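Local coordinates for protein D-aminoacid aminotransferase-like PLP-dependent enzyme (PDB 3CEB) that probably acts as a pyridoxal-phosphate-dependent 4-amino-4-deoxychorismate lyase, a member of the class IV aminotransferase family, at residues P6-I11 / R65-Y70; K48-H53 / Y75-F80; Y23-Y28 / P43-K48; T158-L163 / R186-M191. One frame throughout, in Å; residues are numbered along the deposited sequence.

The four contacts illustrate how a cofactor site can be wired into the layers around it. Contacts 1 and 2, centres about 9 Å apart, share the antiparallel sheet: strand 63-70 pairs with strand 7-14 in the first, and its other neighbour, strand 75-82, receives helix 46-51 in the second. Contact 3 ties that helix to helix 21-35, about 10 Å from contact 1 between centres, and the salt bridge from Arg-27 NE to Glu-9 OE2 (2.6 Å) joins the two. Contact 4, about 17 Å from contact 3 between centres, holds the cofactor phosphate of the modified lysine at position 103; Thr-158 touches His-24 and Arg-27, and Arg-27 adds a weak bond to that phosphate.

Contact 1. Residues P6-I11 / R65-Y70; sequences PLFETI and RCRIDY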
loop_
_atom_site.group_PDB
_atom_site.type_symbol
_atom_site.label_atom_id
_atom_site.label_comp_id
_atom_site.label_asym_id
_atom_site.label_seq_id
_atom_site.Cartn_x
_atom_site.Cartn_y
_atom_site.Cartn_z
ATOM N N PRO A 6 14.246 5.363 5.876
ATOM C CA PRO A 6 13.516 4.265 6.491
ATOM C C PRO A 6 12.036 4.194 6.181
ATOM O O PRO A 6 11.349 3.308 6.656
ATOM C CB PRO A 6 13.692 4.562 7.956
ATOM C CG PRO A 6 13.648 6.064 7.983
ATOM C CD PRO A 6 14.365 6.524 6.766
ATOM N N LEU A 7 11.560 5.115 5.378
ATOM C CA LEU A 7 10.172 5.118 4.941
ATOM C C LEU A 7 10.091 5.355 3.415
ATOM O O LEU A 7 11.013 5.878 2.801
ATOM C CB LEU A 7 9.420 6.255 5.649
ATOM C CG LEU A 7 9.335 6.242 7.170
ATOM C CD1 LEU A 7 8.896 7.591 7.735
ATOM C CD2 LEU A 7 8.405 5.158 7.597
ATOM N N PHE A 8 8.974 4.979 2.803
ATOM C CA PHE A 8 8.739 5.304 1.379
ATOM C C PHE A 8 7.267 5.389 0.964
ATOM O O PHE A 8 6.362 5.035 1.728
ATOM C CB PHE A 8 9.449 4.315 0.485
ATOM C CG PHE A 8 8.875 2.929 0.506
ATOM C CD1 PHE A 8 9.147 2.075 1.531
ATOM C CD2 PHE A 8 8.111 2.455 -0.565
ATOM C CE1 PHE A 8 8.653 0.767 1.513
ATOM C CE2 PHE A 8 7.618 1.157 -0.578
ATOM C CZ PHE A 8 7.876 0.327 0.453
ATOM N N GLU A 9 7.071 5.904 -0.249
ATOM C CA GLU A 9 5.758 6.020 -0.873
ATOM C C GLU A 9 5.898 5.459 -2.295
ATOM O O GLU A 9 6.928 5.650 -2.939
ATOM C CB GLU A 9 5.302 7.485 -0.918
ATOM C CG GLU A 9 4.844 8.039 0.442
ATOM C CD GLU A 9 3.501 7.461 0.913
ATOM O OE1 GLU A 9 2.671 7.134 0.045
ATOM O OE2 GLU A 9 3.292 7.310 2.149
ATOM N N THR A 10 4.897 4.742 -2.776
ATOM C CA THR A 10 4.914 4.231 -4.135
ATOM C C THR A 10 3.749 4.861 -4.866
ATOM O O THR A 10 2.596 4.665 -4.492
ATOM C CB THR A 10 4.779 2.716 -4.127
ATOM O OG1 THR A 10 5.841 2.192 -3.341
ATOM C CG2 THR A 10 4.881 2.112 -5.506
ATOM N N ILE A 11 4.072 5.623 -5.903
ATOM C CA ILE A 11 3.093 6.358 -6.651
ATOM C C ILE A 11 2.946 5.836 -8.062
ATOM O O ILE A 11 3.918 5.534 -8.756
ATOM C CB ILE A 11 3.486 7.827 -6.693
ATOM C CG1 ILE A 11 3.543 8.378 -5.245
ATOM C CG2 ILE A 11 2.532 8.612 -7.621
ATOM C CD1 ILE A 11 4.462 9.561 -5.080
ATOM N N ARG A 65 5.866 3.143 -12.116
ATOM C CA ARG A 65 5.908 3.067 -10.682
ATOM C C ARG A 65 6.976 4.025 -10.195
ATOM O O ARG A 65 8.131 3.938 -10.575
ATOM C CB ARG A 65 6.249 1.660 -10.259
ATOM C CG ARG A 65 6.501 1.487 -8.766
ATOM C CD ARG A 65 6.442 0.015 -8.350
ATOM N NE ARG A 65 7.507 -0.737 -8.980
ATOM C CZ ARG A 65 8.732 -0.812 -8.476
ATOM N NH1 ARG A 65 8.977 -0.226 -7.322
ATOM N NH2 ARG A 65 9.710 -1.486 -9.094
ATOM N N CYS A 66 6.557 4.997 -9.406
ATOM C CA CYS A 66 7.490 5.951 -8.806
ATOM C C CYS A 66 7.572 5.709 -7.325
ATOM O O CYS A 66 6.565 5.718 -6.627
ATOM C CB CYS A 66 7.041 7.396 -8.992
ATOM S SG CYS A 66 6.920 7.946 -10.681
ATOM N N ARG A 67 8.785 5.494 -6.863
ATOM C CA ARG A 67 9.025 5.266 -5.479
ATOM C C ARG A 67 9.823 6.420 -4.911
ATOM O O ARG A 67 10.887 6.788 -5.457
ATOM C CB ARG A 67 9.831 4.001 -5.347
ATOM C CG ARG A 67 9.974 3.542 -3.925
ATOM C CD ARG A 67 10.895 2.325 -3.869
ATOM N NE ARG A 67 11.429 2.133 -2.526
ATOM C CZ ARG A 67 11.236 1.033 -1.822
ATOM N NH1 ARG A 67 10.546 0.032 -2.345
ATOM N NH2 ARG A 67 11.767 0.902 -0.626
ATOM N N ILE A 68 9.310 7.002 -3.823
ATOM C CA ILE A 68 10.030 8.028 -3.140
ATOM C C ILE A 68 10.410 7.526 -1.759
ATOM O O ILE A 68 9.547 7.359 -0.909
ATOM C CB ILE A 68 9.230 9.319 -2.988
ATOM C CG1 ILE A 68 8.845 9.890 -4.363
ATOM C CG2 ILE A 68 10.081 10.347 -2.201
ATOM C CD1 ILE A 68 7.904 11.134 -4.311
ATOM N N ASP A 69 11.700 7.256 -1.550
ATOM C CA ASP A 69 12.166 6.897 -0.236
ATOM C C ASP A 69 12.551 8.205 0.464
ATOM O O ASP A 69 13.140 9.085 -0.157
ATOM C CB ASP A 69 13.379 5.983 -0.309
ATOM C CG ASP A 69 13.041 4.563 -0.729
ATOM O OD1 ASP A 69 12.771 4.304 -1.923
ATOM O OD2 ASP A 69 13.098 3.679 0.158
ATOM N N TYR A 70 12.230 8.365 1.741
ATOM C CA TYR A 70 12.585 9.602 2.427
ATOM C C TYR A 70 13.012 9.419 3.873
ATOM O O TYR A 70 12.818 8.344 4.458
ATOM C CB TYR A 70 11.422 10.581 2.388
ATOM C CG TYR A 70 10.176 10.039 3.026
ATOM C CD1 TYR A 70 9.346 9.187 2.352
ATOM C CD2 TYR A 70 9.837 10.390 4.311
ATOM C CE1 TYR A 70 8.173 8.677 2.958
ATOM C CE2 TYR A 70 8.670 9.898 4.937
ATOM C CZ TYR A 70 7.845 9.052 4.271
ATOM O OH TYR A 70 6.701 8.588 4.909
HETATM O O HOH W 1 5.344 6.758 3.759
HETATM O O HOH W 2 7.864 0.319 -4.651
#
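One water molecule is gripped by three groups and bridges Tyr-70 to the facing strand: it accepts from Tyr-70 OH at 2.6 Å and donates to Phe-8 O and, at 2.7 Å, to Glu-9 OE2. The Glu-9 carboxylate is also held by Arg-27 and His-24. With CG between the backbone N and the carbonyl carbon (chi1 59°), the Tyr-70 ring folds across the strand and takes Leu-7 CB over one face, Leu-7 CB lying 3.5 Å from Tyr-70 CZ. On the opposite side of the sheet the extended Arg-67 lays its guanidinium flat on the Phe-8 ring, planes 6° apart and centres 3.7 Å apart, a cation-pi stack. Asp-69 fixes the guanidinium's rotation by a side-on salt bridge: Arg-67 NE reaches Asp-69 OD1 at 2.6 Å, while Arg-67 NH2 takes Asp-69 OD2. Between the backbones, Ile-11 N donates to Cys-66 O at 2.6 Å, one of five such bonds. Strands 7-14 and 63-70 are the inner pair of a four-stranded antiparallel sheet, consistent with the small N-terminal domain of fold-type IV pyridoxal-phosphate enzymes.

Contact 2. Residues K48-H53 / Y75-F80; sequences KIIAKH and YVLQCF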
loop_
_atom_site.group_PDB
_atom_site.type_symbol
_atom_site.label_atom_id
_atom_site.label_comp_id
_atom_site.label_asym_id
_atom_site.label_seq_id
_atom_site.Cartn_x
_atom_site.Cartn_y
_atom_site.Cartn_z
ATOM N N LYS A 48 4.850 18.196 -6.490
ATOM C CA LYS A 48 5.857 18.996 -7.218
ATOM C C LYS A 48 7.072 18.167 -7.674
ATOM O O LYS A 48 7.590 18.390 -8.753
ATOM C CB LYS A 48 6.347 20.159 -6.402
ATOM C CG LYS A 48 5.313 21.224 -6.164
ATOM C CD LYS A 48 5.941 22.582 -5.739
ATOM C CE LYS A 48 4.859 23.590 -5.295
ATOM N NZ LYS A 48 5.478 24.898 -4.982
ATOM N N ILE A 49 7.488 17.209 -6.851
ATOM C CA ILE A 49 8.619 16.364 -7.156
ATOM C C ILE A 49 8.345 15.563 -8.415
ATOM O O ILE A 49 9.180 15.433 -9.293
ATOM C CB ILE A 49 8.946 15.389 -5.999
ATOM C CG1 ILE A 49 9.531 16.178 -4.838
ATOM C CG2 ILE A 49 10.008 14.346 -6.458
ATOM C CD1 ILE A 49 9.724 15.372 -3.537
ATOM N N ILE A 50 7.134 15.053 -8.499
ATOM C CA ILE A 50 6.745 14.205 -9.613
ATOM C C ILE A 50 6.563 15.043 -10.874
ATOM O O ILE A 50 7.148 14.771 -11.916
ATOM C CB ILE A 50 5.406 13.493 -9.298
ATOM C CG1 ILE A 50 5.605 12.527 -8.124
ATOM C CG2 ILE A 50 4.850 12.768 -10.521
ATOM C CD1 ILE A 50 6.692 11.554 -8.365
ATOM N N ALA A 51 5.724 16.057 -10.735
ATOM C CA ALA A 51 5.359 16.932 -11.853
ATOM C C ALA A 51 6.584 17.385 -12.592
ATOM O O ALA A 51 6.560 17.455 -13.829
ATOM C CB ALA A 51 4.533 18.160 -11.391
ATOM N N LYS A 52 7.655 17.706 -11.850
ATOM C CA LYS A 52 8.841 18.282 -12.517
ATOM C C LYS A 52 9.661 17.226 -13.280
ATOM O O LYS A 52 10.564 17.574 -14.036
ATOM C CB LYS A 52 9.688 19.179 -11.608
ATOM C CG LYS A 52 10.413 18.573 -10.441
ATOM C CD LYS A 52 10.984 19.755 -9.627
ATOM C CE LYS A 52 11.603 19.332 -8.276
ATOM N NZ LYS A 52 12.174 20.537 -7.588
ATOM N N HIS A 53 9.299 15.947 -13.145
ATOM C CA HIS A 53 9.875 14.924 -14.034
ATOM C C HIS A 53 8.913 14.810 -15.196
ATOM O O HIS A 53 8.120 13.898 -15.309
ATOM C CB HIS A 53 10.124 13.618 -13.277
ATOM C CG HIS A 53 11.213 13.742 -12.247
ATOM N ND1 HIS A 53 11.012 14.368 -11.034
ATOM C CD2 HIS A 53 12.517 13.359 -12.265
ATOM C CE1 HIS A 53 12.147 14.377 -10.353
ATOM N NE2 HIS A 53 13.077 13.775 -11.077
ATOM N N TYR A 75 15.175 12.946 0.151
ATOM C CA TYR A 75 14.363 11.932 -0.501
ATOM C C TYR A 75 15.148 11.449 -1.715
ATOM O O TYR A 75 16.120 12.079 -2.129
ATOM C CB TYR A 75 12.992 12.494 -0.915
ATOM C CG TYR A 75 13.085 13.457 -2.069
ATOM C CD1 TYR A 75 13.078 12.997 -3.377
ATOM C CD2 TYR A 75 13.244 14.829 -1.850
ATOM C CE1 TYR A 75 13.185 13.878 -4.475
ATOM C CE2 TYR A 75 13.405 15.727 -2.932
ATOM C CZ TYR A 75 13.354 15.247 -4.256
ATOM O OH TYR A 75 13.473 16.115 -5.330
ATOM N N VAL A 76 14.748 10.305 -2.225
ATOM C CA VAL A 76 15.240 9.767 -3.472
ATOM C C VAL A 76 14.011 9.303 -4.262
ATOM O O VAL A 76 13.092 8.615 -3.745
ATOM C CB VAL A 76 16.229 8.584 -3.248
ATOM C CG1 VAL A 76 16.541 7.891 -4.542
ATOM C CG2 VAL A 76 17.546 9.076 -2.631
ATOM N N LEU A 77 13.976 9.728 -5.515
ATOM C CA LEU A 77 12.934 9.298 -6.444
ATOM C C LEU A 77 13.560 8.336 -7.377
ATOM O O LEU A 77 14.650 8.548 -7.828
ATOM C CB LEU A 77 12.396 10.450 -7.265
ATOM C CG LEU A 77 11.510 10.073 -8.452
ATOM C CD1 LEU A 77 10.153 9.456 -8.030
ATOM C CD2 LEU A 77 11.288 11.319 -9.262
ATOM N N GLN A 78 12.825 7.277 -7.637
ATOM C CA GLN A 78 13.188 6.208 -8.551
ATOM C C GLN A 78 11.974 5.795 -9.379
ATOM O O GLN A 78 10.899 5.600 -8.847
ATOM C CB GLN A 78 13.616 4.998 -7.776
ATOM C CG GLN A 78 15.027 5.039 -7.292
ATOM C CD GLN A 78 15.365 3.779 -6.557
ATOM O OE1 GLN A 78 14.879 3.557 -5.452
ATOM N NE2 GLN A 78 16.172 2.936 -7.170
ATOM N N CYS A 79 12.151 5.628 -10.680
ATOM C CA CYS A 79 11.007 5.305 -11.510
ATOM C C CYS A 79 11.258 4.078 -12.276
ATOM O O CYS A 79 12.328 3.927 -12.803
ATOM C CB CYS A 79 10.777 6.438 -12.489
ATOM S SG CYS A 79 10.898 8.057 -11.694
ATOM N N PHE A 80 10.278 3.200 -12.328
ATOM C CA PHE A 80 10.414 1.952 -13.112
ATOM C C PHE A 80 9.199 1.747 -14.005
ATOM O O PHE A 80 8.100 2.162 -13.655
ATOM C CB PHE A 80 10.471 0.718 -12.206
ATOM C CG PHE A 80 11.431 0.818 -11.088
ATOM C CD1 PHE A 80 11.105 1.518 -9.952
ATOM C CD2 PHE A 80 12.656 0.174 -11.157
ATOM C CE1 PHE A 80 11.991 1.610 -8.908
ATOM C CE2 PHE A 80 13.553 0.254 -10.115
ATOM C CZ PHE A 80 13.233 0.965 -8.994
HETATM O O HOH W 3 12.618 18.860 -5.445
#
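Two methyl-on-ring contacts, running in opposite senses, set the orientation here. Ile-49, from the helix, lowers CD1 over the centre of the Tyr-75 ring, 3.7 Å from the centroid and 10° off its normal; Leu-77, from the strand, returns the favour by placing CD2 over the centre of the His-53 ring, 3.4 Å from the centroid. Both are CH-pi contacts over a ring face, and in each the two side chains approach from opposite directions. The imidazole is held in its attitude by the helix just before it: His-53 ND1 donates to Ile-49 O at 2.7 Å, the carbonyl oxygen lying in the ring plane, and this leaves a face turned to Leu-77. The other branch of Leu-77 is occupied as well, since its CD1 meets Ile-50 CD1 at 4.1 Å, the two side chains crossing at about a right angle. A water also links Lys-52 NZ, 2.8 Å away, to Tyr-75 OH. Phe-44 adds an edge-to-face contact with the Tyr-75 ring, while Leu-77 also rests on Cys-66 and Ile-68 of the adjoining strand. Together these contacts form a two-layer alpha/beta packing, with helix 46-51 covering one face of an antiparallel sheet at an edge strand, 75-82.

Contact 3. Residues Y23-Y28 / P43-K48; sequences YHQQRY and PFDLAK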
loop_
_atom_site.group_PDB
_atom_site.type_symbol
_atom_site.label_atom_id
_atom_site.label_comp_id
_atom_site.label_asym_id
_atom_site.label_seq_id
_atom_site.Cartn_x
_atom_site.Cartn_y
_atom_site.Cartn_z
ATOM N N TYR A 23 -3.346 11.776 -1.370
ATOM C CA TYR A 23 -3.467 10.711 -0.354
ATOM C C TYR A 23 -2.085 10.334 0.082
ATOM O O TYR A 23 -1.831 10.029 1.260
ATOM C CB TYR A 23 -4.228 9.492 -0.869
ATOM C CG TYR A 23 -5.704 9.748 -0.983
ATOM C CD1 TYR A 23 -6.267 10.264 -2.150
ATOM C CD2 TYR A 23 -6.540 9.512 0.081
ATOM C CE1 TYR A 23 -7.648 10.494 -2.245
ATOM C CE2 TYR A 23 -7.895 9.750 -0.013
ATOM C CZ TYR A 23 -8.437 10.252 -1.171
ATOM O OH TYR A 23 -9.806 10.486 -1.219
ATOM N N HIS A 24 -1.177 10.429 -0.869
ATOM C CA HIS A 24 0.186 10.098 -0.599
ATOM C C HIS A 24 0.783 11.195 0.252
ATOM O O HIS A 24 1.510 10.939 1.208
ATOM C CB HIS A 24 0.959 9.907 -1.898
ATOM C CG HIS A 24 0.680 8.609 -2.596
ATOM N ND1 HIS A 24 1.205 7.406 -2.170
ATOM C CD2 HIS A 24 -0.024 8.333 -3.728
ATOM C CE1 HIS A 24 0.810 6.445 -2.989
ATOM N NE2 HIS A 24 0.052 6.976 -3.935
ATOM N N GLN A 25 0.480 12.435 -0.091
ATOM C CA GLN A 25 1.009 13.566 0.677
ATOM C C GLN A 25 0.530 13.465 2.129
ATOM O O GLN A 25 1.298 13.733 3.022
ATOM C CB GLN A 25 0.566 14.913 0.075
ATOM C CG GLN A 25 1.145 16.188 0.782
ATOM C CD GLN A 25 2.613 16.388 0.476
ATOM O OE1 GLN A 25 3.066 16.060 -0.640
ATOM N NE2 GLN A 25 3.384 16.912 1.468
ATOM N N GLN A 26 -0.719 13.036 2.352
ATOM C CA GLN A 26 -1.270 13.005 3.712
ATOM C C GLN A 26 -0.536 12.009 4.567
ATOM O O GLN A 26 -0.191 12.329 5.708
ATOM C CB GLN A 26 -2.747 12.613 3.816
ATOM C CG GLN A 26 -3.706 13.567 3.247
ATOM C CD GLN A 26 -5.177 13.135 3.533
ATOM O OE1 GLN A 26 -5.983 12.919 2.595
ATOM N NE2 GLN A 26 -5.516 13.000 4.836
ATOM N N ARG A 27 -0.356 10.805 4.015
ATOM C CA ARG A 27 0.303 9.716 4.731
ATOM C C ARG A 27 1.735 10.084 4.981
ATOM O O ARG A 27 2.287 9.850 6.063
ATOM C CB ARG A 27 0.251 8.386 3.963
ATOM C CG ARG A 27 0.868 7.241 4.742
ATOM C CD ARG A 27 0.652 5.898 4.164
ATOM N NE ARG A 27 1.234 5.788 2.837
ATOM C CZ ARG A 27 1.064 4.748 2.026
ATOM N NH1 ARG A 27 0.352 3.693 2.412
ATOM N NH2 ARG A 27 1.618 4.775 0.808
ATOM N N TYR A 28 2.335 10.682 3.971
ATOM C CA TYR A 28 3.703 11.151 4.114
ATOM C C TYR A 28 3.805 12.081 5.338
ATOM O O TYR A 28 4.668 11.897 6.190
ATOM C CB TYR A 28 4.194 11.800 2.813
ATOM C CG TYR A 28 5.422 12.667 2.900
ATOM C CD1 TYR A 28 6.610 12.169 3.367
ATOM C CD2 TYR A 28 5.398 13.987 2.459
ATOM C CE1 TYR A 28 7.722 12.964 3.433
ATOM C CE2 TYR A 28 6.499 14.772 2.515
ATOM C CZ TYR A 28 7.667 14.267 3.011
ATOM O OH TYR A 28 8.812 15.035 3.072
ATOM N N PRO A 43 7.946 19.527 5.199
ATOM C CA PRO A 43 7.812 18.397 4.291
ATOM C C PRO A 43 7.929 18.711 2.797
ATOM O O PRO A 43 7.569 19.769 2.347
ATOM C CB PRO A 43 6.413 17.856 4.600
ATOM C CG PRO A 43 5.787 18.793 5.561
ATOM C CD PRO A 43 6.874 19.598 6.194
ATOM N N PHE A 44 8.456 17.766 2.031
ATOM C CA PHE A 44 8.501 17.922 0.589
ATOM C C PHE A 44 7.109 17.955 0.004
ATOM O O PHE A 44 6.145 17.436 0.579
ATOM C CB PHE A 44 9.303 16.753 -0.012
ATOM C CG PHE A 44 10.778 16.837 0.305
ATOM C CD1 PHE A 44 11.542 17.830 -0.252
ATOM C CD2 PHE A 44 11.346 16.004 1.220
ATOM C CE1 PHE A 44 12.862 17.959 0.072
ATOM C CE2 PHE A 44 12.692 16.132 1.558
ATOM C CZ PHE A 44 13.446 17.100 0.992
ATOM N N ASP A 45 6.974 18.597 -1.136
ATOM C CA ASP A 45 5.685 18.589 -1.842
ATOM C C ASP A 45 5.801 17.486 -2.895
ATOM O O ASP A 45 6.422 17.651 -3.944
ATOM C CB ASP A 45 5.420 19.965 -2.431
ATOM C CG ASP A 45 4.137 20.050 -3.226
ATOM O OD1 ASP A 45 3.585 19.018 -3.699
ATOM O OD2 ASP A 45 3.708 21.201 -3.406
ATOM N N LEU A 46 5.253 16.324 -2.568
ATOM C CA LEU A 46 5.348 15.163 -3.432
ATOM C C LEU A 46 4.778 15.425 -4.834
ATOM O O LEU A 46 5.286 14.924 -5.807
ATOM C CB LEU A 46 4.620 13.971 -2.796
ATOM C CG LEU A 46 5.086 13.450 -1.425
ATOM C CD1 LEU A 46 4.409 12.091 -1.080
ATOM C CD2 LEU A 46 6.615 13.347 -1.382
ATOM N N ALA A 47 3.718 16.203 -4.949
ATOM C CA ALA A 47 3.155 16.476 -6.274
ATOM C C ALA A 47 4.187 17.221 -7.098
ATOM O O ALA A 47 4.397 16.915 -8.264
ATOM C CB ALA A 47 1.855 17.287 -6.185
ATOM N N LYS A 48 4.850 18.196 -6.490
ATOM C CA LYS A 48 5.857 18.996 -7.218
ATOM C C LYS A 48 7.072 18.167 -7.674
ATOM O O LYS A 48 7.590 18.390 -8.753
ATOM C CB LYS A 48 6.347 20.159 -6.402
ATOM C CG LYS A 48 5.313 21.224 -6.164
ATOM C CD LYS A 48 5.941 22.582 -5.739
ATOM C CE LYS A 48 4.859 23.590 -5.295
ATOM N NZ LYS A 48 5.478 24.898 -4.982
HETATM O O HOH W 4 1.740 16.975 -2.825
#
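The N-terminus of helix 46-51, with Asp-45 as its N-cap, is fastened to the flank of helix 21-35 by the side chains of Gln-25 and Tyr-28. A bend at chi2 (73°) turns the Gln-25 amide so that both its ends work: OE1 accepts from Leu-46 N at 2.9 Å, in the carbonyl plane, and NE2 donates to Phe-44 O at 2.9 Å in a bond of 166°. A water donating to Gln-25 OE1 at 2.7 Å also accepts from Ala-47 N, and Glu-29 takes a further bond from Gln-25 NE2. Tyr-28 OH accepts from Phe-44 N at 2.9 Å, while Leu-46 CD2 lies over one face of its ring, toward the rim. The methyl of Leu-46 CD1 packs on Tyr-28 CB at 3.9 Å. Asp-45 OD1 accepts from Lys-48 N at 3.2 Å, reached from above the carboxylate plane. Chemically, the N-H groups of the first helical turn thus find acceptors in a borrowed amide oxygen, a water and the cap, and the complementary roles of OE1 and NE2 settle which way round the Gln-25 amide sits.

Contact 4. Residues T158-L163 / R186-M191; sequences TQRAKL and RLINAM
Helix 158-163 runs nearly at right angles (97°) to strand 186-188, and the backbones come nearest just beyond the strand's end, with 5.1 Å between Gln-159 CA and Asn-189 CA. This is the phosphate cup of a pyridoxal-phosphate enzyme: Thr-158 OG1, Gln-159 N and Ala-190 N each bond a different phosphate oxygen of the modified lysine at position 103, and the helix start probably favours the anion. The side chain of Gln-159, whose own N is in the first shell, spans the gap. It bends at chi2 (69°) and carries NE2 to Asn-189 O, 2.9 Å away, the donor standing above the carbonyl plane while the oxygen lies in the amide plane; Gln-159 CB rests 3.3 Å from the same oxygen. Farther along the helix the packing is apolar. Ile-188 presses CD1 against the backbone at Arg-160 CA (3.6 Å) and meets Leu-163 CD1 tip to tip at 4.0 Å, while the guanidinium of Arg-160 leads off to Pro-150 O. Asn-189 begins an Asx turn next to Ala-190, with OD1 also bonded by Asn-192 ND2: Met-191 N, of a selenomethionine, donates to Asn-189 OD1 at 3.0 Å.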
loop_
_atom_site.group_PDB
_atom_site.type_symbol
_atom_site.label_atom_id
_atom_site.label_comp_id
_atom_site.label_asym_id
_atom_site.label_seq_id
_atom_site.Cartn_x
_atom_site.Cartn_y
_atom_site.Cartn_z
ATOM N N THR A 158 -2.973 3.989 0.670
ATOM C CA THR A 158 -3.486 5.167 0.019
ATOM C C THR A 158 -4.629 4.693 -0.869
ATOM O O THR A 158 -5.653 5.335 -0.944
ATOM C CB THR A 158 -2.419 5.962 -0.767
ATOM O OG1 THR A 158 -1.787 5.116 -1.727
ATOM C CG2 THR A 158 -1.352 6.552 0.160
ATOM N N GLN A 159 -4.500 3.531 -1.487
ATOM C CA GLN A 159 -5.530 3.099 -2.442
ATOM C C GLN A 159 -6.813 2.800 -1.655
ATOM O O GLN A 159 -7.932 3.177 -2.011
ATOM C CB GLN A 159 -5.042 1.852 -3.193
ATOM C CG GLN A 159 -5.994 1.306 -4.290
ATOM C CD GLN A 159 -6.073 2.242 -5.455
ATOM O OE1 GLN A 159 -7.092 2.894 -5.653
ATOM N NE2 GLN A 159 -4.973 2.371 -6.197
ATOM N N ARG A 160 -6.607 2.107 -0.551
ATOM C CA ARG A 160 -7.675 1.783 0.372
ATOM C C ARG A 160 -8.357 3.078 0.810
ATOM O O ARG A 160 -9.578 3.176 0.800
ATOM C CB ARG A 160 -7.091 1.030 1.572
ATOM C CG ARG A 160 -8.031 0.795 2.753
ATOM C CD ARG A 160 -7.245 0.207 3.927
ATOM N NE ARG A 160 -8.094 -0.270 5.019
ATOM C CZ ARG A 160 -8.569 0.510 5.967
ATOM N NH1 ARG A 160 -8.319 1.796 5.953
ATOM N NH2 ARG A 160 -9.334 0.000 6.895
ATOM N N ALA A 161 -7.574 4.090 1.169
ATOM C CA ALA A 161 -8.151 5.376 1.631
ATOM C C ALA A 161 -9.059 6.032 0.553
ATOM O O ALA A 161 -10.130 6.564 0.859
ATOM C CB ALA A 161 -7.041 6.316 2.086
ATOM N N LYS A 162 -8.638 5.965 -0.707
ATOM C CA LYS A 162 -9.371 6.614 -1.801
ATOM C C LYS A 162 -10.624 5.828 -2.049
ATOM O O LYS A 162 -11.689 6.383 -2.337
ATOM C CB LYS A 162 -8.508 6.706 -3.094
ATOM C CG LYS A 162 -9.207 7.088 -4.439
ATOM C CD LYS A 162 -9.520 8.593 -4.675
ATOM N N LEU A 163 -10.511 4.515 -1.946
ATOM C CA LEU A 163 -11.652 3.682 -2.283
ATOM C C LEU A 163 -12.728 3.873 -1.202
ATOM O O LEU A 163 -13.932 3.984 -1.504
ATOM C CB LEU A 163 -11.227 2.222 -2.488
ATOM C CG LEU A 163 -10.438 1.938 -3.785
ATOM C CD1 LEU A 163 -9.997 0.553 -3.745
ATOM C CD2 LEU A 163 -11.238 2.163 -5.063
ATOM N N ARG A 186 -9.153 -10.150 -3.139
ATOM C CA ARG A 186 -8.249 -9.443 -4.031
ATOM C C ARG A 186 -7.357 -8.499 -3.285
ATOM O O ARG A 186 -7.627 -8.152 -2.131
ATOM C CB ARG A 186 -8.995 -8.640 -5.086
ATOM C CG ARG A 186 -9.533 -9.480 -6.194
ATOM C CD ARG A 186 -9.978 -8.583 -7.315
ATOM N NE ARG A 186 -11.161 -9.108 -7.997
ATOM C CZ ARG A 186 -11.829 -8.454 -8.953
ATOM N NH1 ARG A 186 -11.402 -7.248 -9.336
ATOM N NH2 ARG A 186 -12.919 -9.003 -9.518
ATOM N N LEU A 187 -6.272 -8.103 -3.920
ATOM C CA LEU A 187 -5.436 -7.091 -3.371
ATOM C C LEU A 187 -5.633 -5.689 -3.901
ATOM O O LEU A 187 -5.998 -5.493 -5.005
ATOM C CB LEU A 187 -3.985 -7.539 -3.312
ATOM C CG LEU A 187 -2.997 -7.476 -4.452
ATOM C CD1 LEU A 187 -2.763 -6.127 -4.938
ATOM C CD2 LEU A 187 -1.772 -8.029 -3.942
ATOM N N ILE A 188 -5.427 -4.710 -3.067
ATOM C CA ILE A 188 -5.418 -3.319 -3.536
ATOM C C ILE A 188 -4.151 -2.602 -3.023
ATOM O O ILE A 188 -3.696 -2.821 -1.895
ATOM C CB ILE A 188 -6.659 -2.499 -3.074
ATOM C CG1 ILE A 188 -6.795 -2.552 -1.557
ATOM C CG2 ILE A 188 -7.943 -2.919 -3.756
ATOM C CD1 ILE A 188 -7.855 -1.529 -1.046
ATOM N N ASN A 189 -3.560 -1.776 -3.871
ATOM C CA ASN A 189 -2.504 -0.906 -3.406
ATOM C C ASN A 189 -2.297 0.176 -4.452
ATOM O O ASN A 189 -3.104 0.281 -5.406
ATOM C CB ASN A 189 -1.201 -1.655 -3.051
ATOM C CG ASN A 189 -0.588 -2.376 -4.245
ATOM O OD1 ASN A 189 -0.924 -2.109 -5.404
ATOM N ND2 ASN A 189 0.330 -3.269 -3.963
ATOM N N ALA A 190 -1.260 0.995 -4.273
ATOM C CA ALA A 190 -1.061 2.139 -5.197
ATOM C C ALA A 190 -1.045 1.654 -6.656
ATOM O O ALA A 190 -1.539 2.365 -7.554
ATOM C CB ALA A 190 0.209 2.927 -4.864
HETATM N N MSE A 191 -0.529 0.437 -6.881
HETATM C CA MSE A 191 -0.338 -0.092 -8.255
HETATM C C MSE A 191 -1.477 -0.988 -8.703
HETATM O O MSE A 191 -1.470 -1.435 -9.823
HETATM C CB MSE A 191 0.959 -0.908 -8.368
HETATM C CG MSE A 191 2.220 -0.187 -7.909
HETATM SE SE MSE A 191 2.547 1.437 -8.915
HETATM C CE MSE A 191 2.708 0.708 -10.685
#